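Local coordinates for protein glutathione S-transferase omega-like 2 (Saccharomyces cerevisiae, PDB 5LKB) that acts as a homodimeric glutathione-dependent thiol transferase that reduces dehydroascorbate, dimethylarsinic acid and a model disulfide and reacts with glutathionyl-(hydro)quinones, at residues 14-19 / 155-160; 60-65 / 99-104; 221-226 / 240-245. All blocks are in the same frame, centred on the assembly; numbering follows the deposited sequence.

Contact 1: 14-19 / 155-160; sequences KRQVSS and RFTVPV
Gln-16 and Arg-155 lie on two irregular loops whose CA atoms come no nearer than 7.9 Å, so a side chain must cross between them. The Gln-16 amide does this by gripping the backbone N and O of Arg-155: OE1 accepts from Arg-155 N at 3.0 Å, in the carbonyl plane and on a lone pair, while NE2 donates a hydrogen bond to Arg-155 O at 3.1 Å. CG sits between the backbone N and carbonyl carbon of Gln-16 (chi1 75°), the chain extended beyond, which carries the amide across. Two bonds to one residue fix the amide's rotation. The aliphatic part of Arg-155 curls beside the same oxygen, with CB 3.3 Å from Gln-16 OE1, and its guanidinium plane stands 89° to the amide. NE2 also donates to a water 2.8 Å away, and that water donates to Thr-157 OG1; a weak third bond ties it to Ser-18 OG. Thr-157 adds its methyl, CG2, against Gln-16 NE2. Both loops carry glutathione-binding residues, Arg-15 on 14-19 and Arg-155 and Val-158 on 155-160. The cis Pro-159 of the thioredoxin-like fold packs on helices 47-58 and 174-182, and Val-160 then pairs with Tyr-41 of strand 38-42.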
# COMPACT_ATOMS: atom_id res chain seq x y z
N LYS A 14 -20.43 2.94 -10.27
CA LYS A 14 -21.51 3.93 -10.36
C LYS A 14 -22.34 3.78 -9.10
O LYS A 14 -23.15 2.86 -8.98
CB LYS A 14 -22.33 3.67 -11.62
N ARG A 15 -22.10 4.66 -8.12
CA ARG A 15 -22.82 4.59 -6.87
C ARG A 15 -24.31 4.83 -7.15
O ARG A 15 -24.66 5.76 -7.88
CB ARG A 15 -22.28 5.64 -5.89
CG ARG A 15 -22.97 5.68 -4.55
CD ARG A 15 -22.28 6.61 -3.57
NE ARG A 15 -20.92 6.17 -3.30
CZ ARG A 15 -20.57 5.25 -2.44
NH1 ARG A 15 -21.48 4.60 -1.73
NH2 ARG A 15 -19.26 4.94 -2.34
N GLN A 16 -25.15 3.99 -6.56
CA GLN A 16 -26.61 4.15 -6.69
C GLN A 16 -27.09 5.39 -5.96
O GLN A 16 -26.54 5.81 -4.94
CB GLN A 16 -27.29 2.93 -6.11
CG GLN A 16 -27.33 2.82 -4.56
CD GLN A 16 -28.00 1.54 -4.06
OE1 GLN A 16 -28.05 0.52 -4.77
NE2 GLN A 16 -28.53 1.58 -2.82
N VAL A 17 -28.18 5.98 -6.46
CA VAL A 17 -28.83 7.08 -5.77
C VAL A 17 -29.65 6.49 -4.63
O VAL A 17 -30.36 5.48 -4.79
CB VAL A 17 -29.72 7.85 -6.76
CG1 VAL A 17 -30.56 8.87 -6.05
CG2 VAL A 17 -28.86 8.58 -7.82
N SER A 18 -29.53 7.10 -3.45
CA SER A 18 -30.31 6.65 -2.30
C SER A 18 -31.79 6.95 -2.50
O SER A 18 -32.17 8.03 -2.96
CB SER A 18 -29.87 7.39 -1.06
OG SER A 18 -28.50 7.16 -0.83
N SER A 19 -32.61 6.01 -2.05
CA SER A 19 -34.04 6.01 -2.32
C SER A 19 -34.87 6.68 -1.25
O SER A 19 -35.98 7.10 -1.56
CB SER A 19 -34.56 4.59 -2.43
OG SER A 19 -33.80 3.92 -3.39
N ARG A 155 -29.36 -1.81 -3.44
CA ARG A 155 -28.48 -2.24 -2.35
C ARG A 155 -28.97 -1.72 -1.01
O ARG A 155 -29.46 -0.60 -0.89
CB ARG A 155 -27.06 -1.76 -2.61
CG ARG A 155 -26.45 -2.42 -3.87
CD ARG A 155 -25.22 -1.71 -4.34
NE ARG A 155 -24.09 -1.83 -3.42
CZ ARG A 155 -23.06 -2.67 -3.56
NH1 ARG A 155 -23.01 -3.52 -4.59
NH2 ARG A 155 -22.07 -2.69 -2.66
N PHE A 156 -28.73 -2.55 0.02
CA PHE A 156 -29.22 -2.33 1.37
C PHE A 156 -28.14 -1.58 2.17
O PHE A 156 -27.40 -2.16 2.97
CB PHE A 156 -29.54 -3.67 2.03
CG PHE A 156 -30.38 -4.56 1.21
CD1 PHE A 156 -31.69 -4.23 0.95
CD2 PHE A 156 -29.90 -5.75 0.71
CE1 PHE A 156 -32.48 -5.05 0.18
CE2 PHE A 156 -30.70 -6.58 -0.05
CZ PHE A 156 -32.01 -6.23 -0.29
N THR A 157 -28.04 -0.29 1.92
CA THR A 157 -26.89 0.50 2.38
C THR A 157 -27.09 1.00 3.80
O THR A 157 -28.21 1.08 4.32
CB THR A 157 -26.66 1.70 1.47
OG1 THR A 157 -27.89 2.44 1.32
CG2 THR A 157 -26.19 1.28 0.09
N VAL A 158 -25.94 1.29 4.47
CA VAL A 158 -25.91 2.10 5.70
C VAL A 158 -25.47 3.51 5.33
O VAL A 158 -24.80 3.70 4.34
CB VAL A 158 -25.01 1.51 6.81
CG1 VAL A 158 -25.60 0.21 7.29
CG2 VAL A 158 -23.58 1.28 6.29
N PRO A 159 -25.82 4.51 6.13
CA PRO A 159 -26.64 4.54 7.35
C PRO A 159 -28.15 4.50 7.04
O PRO A 159 -28.58 4.89 5.93
CB PRO A 159 -26.30 5.91 7.93
CG PRO A 159 -26.08 6.72 6.80
CD PRO A 159 -25.39 5.87 5.79
N VAL A 160 -28.93 4.10 8.04
CA VAL A 160 -30.38 4.14 7.95
C VAL A 160 -30.91 4.92 9.14
O VAL A 160 -30.61 4.59 10.29
CB VAL A 160 -30.95 2.72 7.93
CG1 VAL A 160 -32.48 2.76 8.08
CG2 VAL A 160 -30.59 2.00 6.62
O HOH W 1 -28.44 3.75 -1.08

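Contact 2: 60-65 / 99-104; sequences GLTSVI and HDVAGG
His-99 swings CG anti to its own carbonyl carbon (chi1 -66°), laying the imidazole against the backbone of Ser-63, while Thr-62 holds OG1 between its N and carbonyl carbon (chi1 59°) and brings CB and OG1 up to His-99 O. The ring is met over a face: Ser-63 CA lies 3.8 Å from its centroid, a CH-pi contact only 15° off the normal, and Ser-63 O reaches over a face to 3.6 Å from CE1. Thr-62 O approaches the ring obliquely and receives a CA-H...O contact from His-99 CA at 3.3 Å. A water joins the two polar groups, 2.7 Å from Thr-62 OG1 and donating to His-99 O. The Thr-62 methyl CG2 runs beside Val-101 CG1, both pointing the same way. Residues 60-65 form the turn of a beta-alpha-beta crossover of the thioredoxin-like domain: Gly-60 is the C-prime residue of a Schellman motif closing helix 47-58, and the chain then enters strand 66-69, parallel to strand 38-42. With an alanine here instead of His-99, the Ser-63 backbone would probably lose its aromatic cover and a gap would be likely to open beside Thr-62 O. Across from this turn, Asp-100 shapes its own loop: in an Asx turn OD2 accepts from Ala-102 N at 2.9 Å, and Gly-104 N reaches the same oxygen, also at 2.9 Å, from the opposite face of the carboxylate. Arg-56 of helix 47-58 serves both segments, donating to Ile-65 O and Asp-100 O and weakly to Thr-62 O.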
# COMPACT_ATOMS: atom_id res chain seq x y z
N GLY A 60 -25.44 16.52 20.36
CA GLY A 60 -25.99 16.12 21.64
C GLY A 60 -27.22 15.25 21.60
O GLY A 60 -28.11 15.40 22.45
N LEU A 61 -27.33 14.39 20.61
CA LEU A 61 -28.50 13.60 20.31
C LEU A 61 -28.35 12.13 20.65
O LEU A 61 -29.19 11.31 20.25
CB LEU A 61 -28.92 13.79 18.84
CG LEU A 61 -29.23 15.20 18.42
CD1 LEU A 61 -29.28 15.36 16.90
CD2 LEU A 61 -30.59 15.59 19.06
N THR A 62 -27.35 11.74 21.42
CA THR A 62 -27.13 10.31 21.66
C THR A 62 -28.22 9.67 22.51
O THR A 62 -28.52 8.49 22.32
CB THR A 62 -25.75 10.01 22.28
OG1 THR A 62 -25.61 10.67 23.54
CG2 THR A 62 -24.64 10.49 21.41
N SER A 63 -28.83 10.44 23.42
CA SER A 63 -29.93 9.91 24.20
C SER A 63 -31.28 10.12 23.55
O SER A 63 -32.29 9.65 24.08
CB SER A 63 -29.92 10.55 25.61
OG SER A 63 -30.38 11.91 25.56
N VAL A 64 -31.33 10.85 22.44
CA VAL A 64 -32.56 11.15 21.73
C VAL A 64 -32.81 10.14 20.63
O VAL A 64 -33.94 9.74 20.35
CB VAL A 64 -32.46 12.57 21.16
CG1 VAL A 64 -33.76 12.91 20.37
CG2 VAL A 64 -32.19 13.55 22.24
N ILE A 65 -31.71 9.70 20.00
CA ILE A 65 -31.75 8.82 18.86
C ILE A 65 -30.83 7.64 19.17
O ILE A 65 -29.61 7.82 19.25
CB ILE A 65 -31.31 9.55 17.59
CG1 ILE A 65 -32.30 10.68 17.31
CG2 ILE A 65 -31.23 8.61 16.41
CD1 ILE A 65 -31.88 11.63 16.18
N HIS A 99 -27.50 4.40 23.66
CA HIS A 99 -27.29 5.82 23.77
C HIS A 99 -25.82 6.21 23.81
O HIS A 99 -25.49 7.36 24.10
CB HIS A 99 -28.04 6.37 24.99
CG HIS A 99 -29.52 6.27 24.85
ND1 HIS A 99 -30.39 6.51 25.89
CD2 HIS A 99 -30.28 5.96 23.78
CE1 HIS A 99 -31.63 6.35 25.45
NE2 HIS A 99 -31.60 6.00 24.18
N ASP A 100 -24.93 5.27 23.46
CA ASP A 100 -23.49 5.53 23.38
C ASP A 100 -23.19 6.11 22.00
O ASP A 100 -23.94 5.88 21.05
CB ASP A 100 -22.74 4.20 23.58
CG ASP A 100 -21.22 4.30 23.29
OD1 ASP A 100 -20.52 4.87 24.17
OD2 ASP A 100 -20.72 3.74 22.26
N VAL A 101 -22.10 6.90 21.92
CA VAL A 101 -21.69 7.51 20.65
C VAL A 101 -21.45 6.51 19.53
O VAL A 101 -21.59 6.85 18.35
CB VAL A 101 -20.45 8.43 20.80
CG1 VAL A 101 -20.75 9.62 21.68
CG2 VAL A 101 -19.28 7.62 21.33
N ALA A 102 -21.04 5.30 19.86
CA ALA A 102 -20.77 4.23 18.91
C ALA A 102 -21.62 2.99 19.15
O ALA A 102 -21.24 1.88 18.83
CB ALA A 102 -19.27 3.92 18.92
N GLY A 103 -22.85 3.19 19.67
CA GLY A 103 -23.73 2.04 19.86
C GLY A 103 -23.31 1.05 20.92
O GLY A 103 -23.84 -0.07 20.95
N GLY A 104 -22.29 1.38 21.70
CA GLY A 104 -21.73 0.47 22.70
C GLY A 104 -20.59 -0.40 22.22
O GLY A 104 -20.06 -1.20 23.02
O HOH W 2 -26.15 9.45 25.89

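Contact 3: 221-226 / 240-245; sequences NGVYKT and NNVFEH
Val-242 sets its CG2 methyl over one face of the peptide group that joins Gly-222 to Val-223, 3.5 Å from Gly-222 C and nearly straight above it. At the oxygen of that same flat group two donors arrive from opposite faces: Thr-226 OG1, 2.9 Å from Gly-222 O and 35° out of the carbonyl plane, comes from the Val-242 side, and Thr-226 N, the ordinary helical donor, from the other. On the partner helix the His-245 ring presents an edge, with ND1 donating to Asn-241 O at 2.8 Å and that oxygen lying in the ring plane; His-245 N also reaches it.

The methyl gets there because CG2 is anti to the carbonyl carbon of Val-242 (chi1 165° for CG1). It meets Thr-226 OG1 at 3.6 Å, the two side chains crossing at a slant, and Val-223 CG1 more loosely. Gly-222 makes this closeness possible: its CA is 5.7 Å from Val-242 CA, and a CB there would come within a tight 3.2 Å of CG2. Helices 222-227 and 232-264 follow each other in the chain as an antiparallel helical hairpin of the all-helical GST C-terminal domain. Where they meet, the segments 222-226 and 240-245 run at 157° to each other and their axes approach to 9.3 Å. Phe-297 of helix 285-304 packs against both Val-223 and Val-242. Tyr-224 points away from the hairpin partner, its ring in a cation-pi contact with Arg-15, a glutathione-binding residue, and its OH hydrogen-bonded to Tyr-346. Asn-240, whose CB points away from 221-226, packs on Lys-364 of the second subunit.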
# COMPACT_ATOMS: atom_id res chain seq x y z
N ASN A 221 -16.20 9.96 -2.71
CA ASN A 221 -16.48 8.93 -3.69
C ASN A 221 -15.28 8.68 -4.61
O ASN A 221 -15.21 7.62 -5.22
CB ASN A 221 -17.72 9.29 -4.54
CG ASN A 221 -18.34 8.09 -5.16
OD1 ASN A 221 -18.50 7.01 -4.56
ND2 ASN A 221 -18.76 8.24 -6.41
N GLY A 222 -14.34 9.63 -4.67
CA GLY A 222 -13.19 9.44 -5.55
C GLY A 222 -12.37 8.21 -5.17
O GLY A 222 -11.96 7.45 -6.04
N VAL A 223 -12.20 7.98 -3.86
CA VAL A 223 -11.43 6.77 -3.47
C VAL A 223 -12.14 5.50 -3.87
O VAL A 223 -11.50 4.51 -4.22
CB VAL A 223 -11.06 6.75 -1.99
CG1 VAL A 223 -10.20 7.96 -1.63
CG2 VAL A 223 -12.31 6.69 -1.06
N TYR A 224 -13.50 5.48 -3.90
CA TYR A 224 -14.26 4.30 -4.28
C TYR A 224 -14.26 4.08 -5.79
O TYR A 224 -14.10 2.95 -6.24
CB TYR A 224 -15.70 4.43 -3.81
CG TYR A 224 -15.88 4.18 -2.33
CD1 TYR A 224 -16.02 2.91 -1.85
CD2 TYR A 224 -15.99 5.21 -1.44
CE1 TYR A 224 -16.21 2.64 -0.50
CE2 TYR A 224 -16.14 4.97 -0.05
CZ TYR A 224 -16.32 3.67 0.40
OH TYR A 224 -16.53 3.37 1.76
N LYS A 225 -14.41 5.17 -6.56
CA LYS A 225 -14.26 5.04 -8.02
C LYS A 225 -12.86 4.53 -8.41
O LYS A 225 -12.72 3.79 -9.39
CB LYS A 225 -14.59 6.39 -8.68
CG LYS A 225 -16.07 6.81 -8.52
CD LYS A 225 -16.39 8.09 -9.29
CE LYS A 225 -15.75 9.26 -8.64
NZ LYS A 225 -16.15 10.55 -9.28
N THR A 226 -11.84 4.90 -7.60
CA THR A 226 -10.49 4.39 -7.80
C THR A 226 -10.39 2.92 -7.41
O THR A 226 -9.93 2.10 -8.21
CB THR A 226 -9.50 5.23 -6.99
OG1 THR A 226 -9.55 6.60 -7.39
CG2 THR A 226 -8.09 4.72 -7.18
N ASN A 240 -5.62 9.70 -10.25
CA ASN A 240 -5.02 11.00 -10.49
C ASN A 240 -5.95 12.10 -9.99
O ASN A 240 -5.49 13.10 -9.45
CB ASN A 240 -4.75 11.21 -11.98
CG ASN A 240 -3.40 10.61 -12.42
OD1 ASN A 240 -2.35 11.11 -12.07
ND2 ASN A 240 -3.46 9.59 -13.18
N ASN A 241 -7.25 11.90 -10.18
CA ASN A 241 -8.26 12.87 -9.74
C ASN A 241 -8.28 13.00 -8.23
O ASN A 241 -8.39 14.12 -7.71
CB ASN A 241 -9.61 12.50 -10.34
CG ASN A 241 -10.64 13.58 -10.09
OD1 ASN A 241 -10.48 14.74 -10.54
ND2 ASN A 241 -11.62 13.25 -9.31
N VAL A 242 -8.16 11.88 -7.49
CA VAL A 242 -8.11 11.95 -6.03
C VAL A 242 -6.97 12.84 -5.60
O VAL A 242 -7.12 13.73 -4.77
CB VAL A 242 -7.98 10.53 -5.45
CG1 VAL A 242 -7.56 10.60 -3.99
CG2 VAL A 242 -9.27 9.70 -5.58
N PHE A 243 -5.75 12.54 -6.08
CA PHE A 243 -4.60 13.29 -5.59
C PHE A 243 -4.63 14.74 -6.05
O PHE A 243 -4.20 15.62 -5.31
CB PHE A 243 -3.27 12.56 -5.95
CG PHE A 243 -3.01 11.38 -5.03
CD1 PHE A 243 -2.47 11.60 -3.79
CD2 PHE A 243 -3.45 10.11 -5.37
CE1 PHE A 243 -2.31 10.55 -2.87
CE2 PHE A 243 -3.29 9.04 -4.46
CZ PHE A 243 -2.75 9.29 -3.23
N GLU A 244 -5.19 15.02 -7.23
CA GLU A 244 -5.30 16.40 -7.69
C GLU A 244 -6.17 17.21 -6.73
O GLU A 244 -5.86 18.36 -6.40
CB GLU A 244 -5.88 16.43 -9.09
CG GLU A 244 -6.22 17.80 -9.65
CD GLU A 244 -6.93 17.69 -10.99
OE1 GLU A 244 -6.81 16.63 -11.65
OE2 GLU A 244 -7.64 18.64 -11.37
N HIS A 245 -7.20 16.57 -6.20
CA HIS A 245 -8.10 17.24 -5.29
C HIS A 245 -7.61 17.25 -3.86
O HIS A 245 -7.92 18.20 -3.12
CB HIS A 245 -9.52 16.74 -5.46
CG HIS A 245 -10.09 17.21 -6.75
ND1 HIS A 245 -9.87 16.54 -7.93
CD2 HIS A 245 -10.83 18.32 -7.05
CE1 HIS A 245 -10.48 17.20 -8.91
NE2 HIS A 245 -11.08 18.27 -8.40

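Overall arrangement
Contacts 1 and 2 lie at the surface and join loops: contact 1 ties the N-terminal segment ahead of strand 38-42 to the loop before strand 160-163, and contact 2 is nested along the chain inside the loop it closes; helix 47-58 borders both. Each has a bridging water, but contact 1 adds direct amide-to-backbone bonds beside the glutathione site and contact 2 ring-to-backbone packing, away from any annotated site. Contact 3 is buried, a methyl-on-peptide packing between two helices of the C-terminal domain. It meets contact 1 where Arg-15 NE lies 2.9 Å from Asn-221 OD1, a probable hydrogen bond, whereas contacts 2 and 3 stay about 17 Å apart at their nearest atoms.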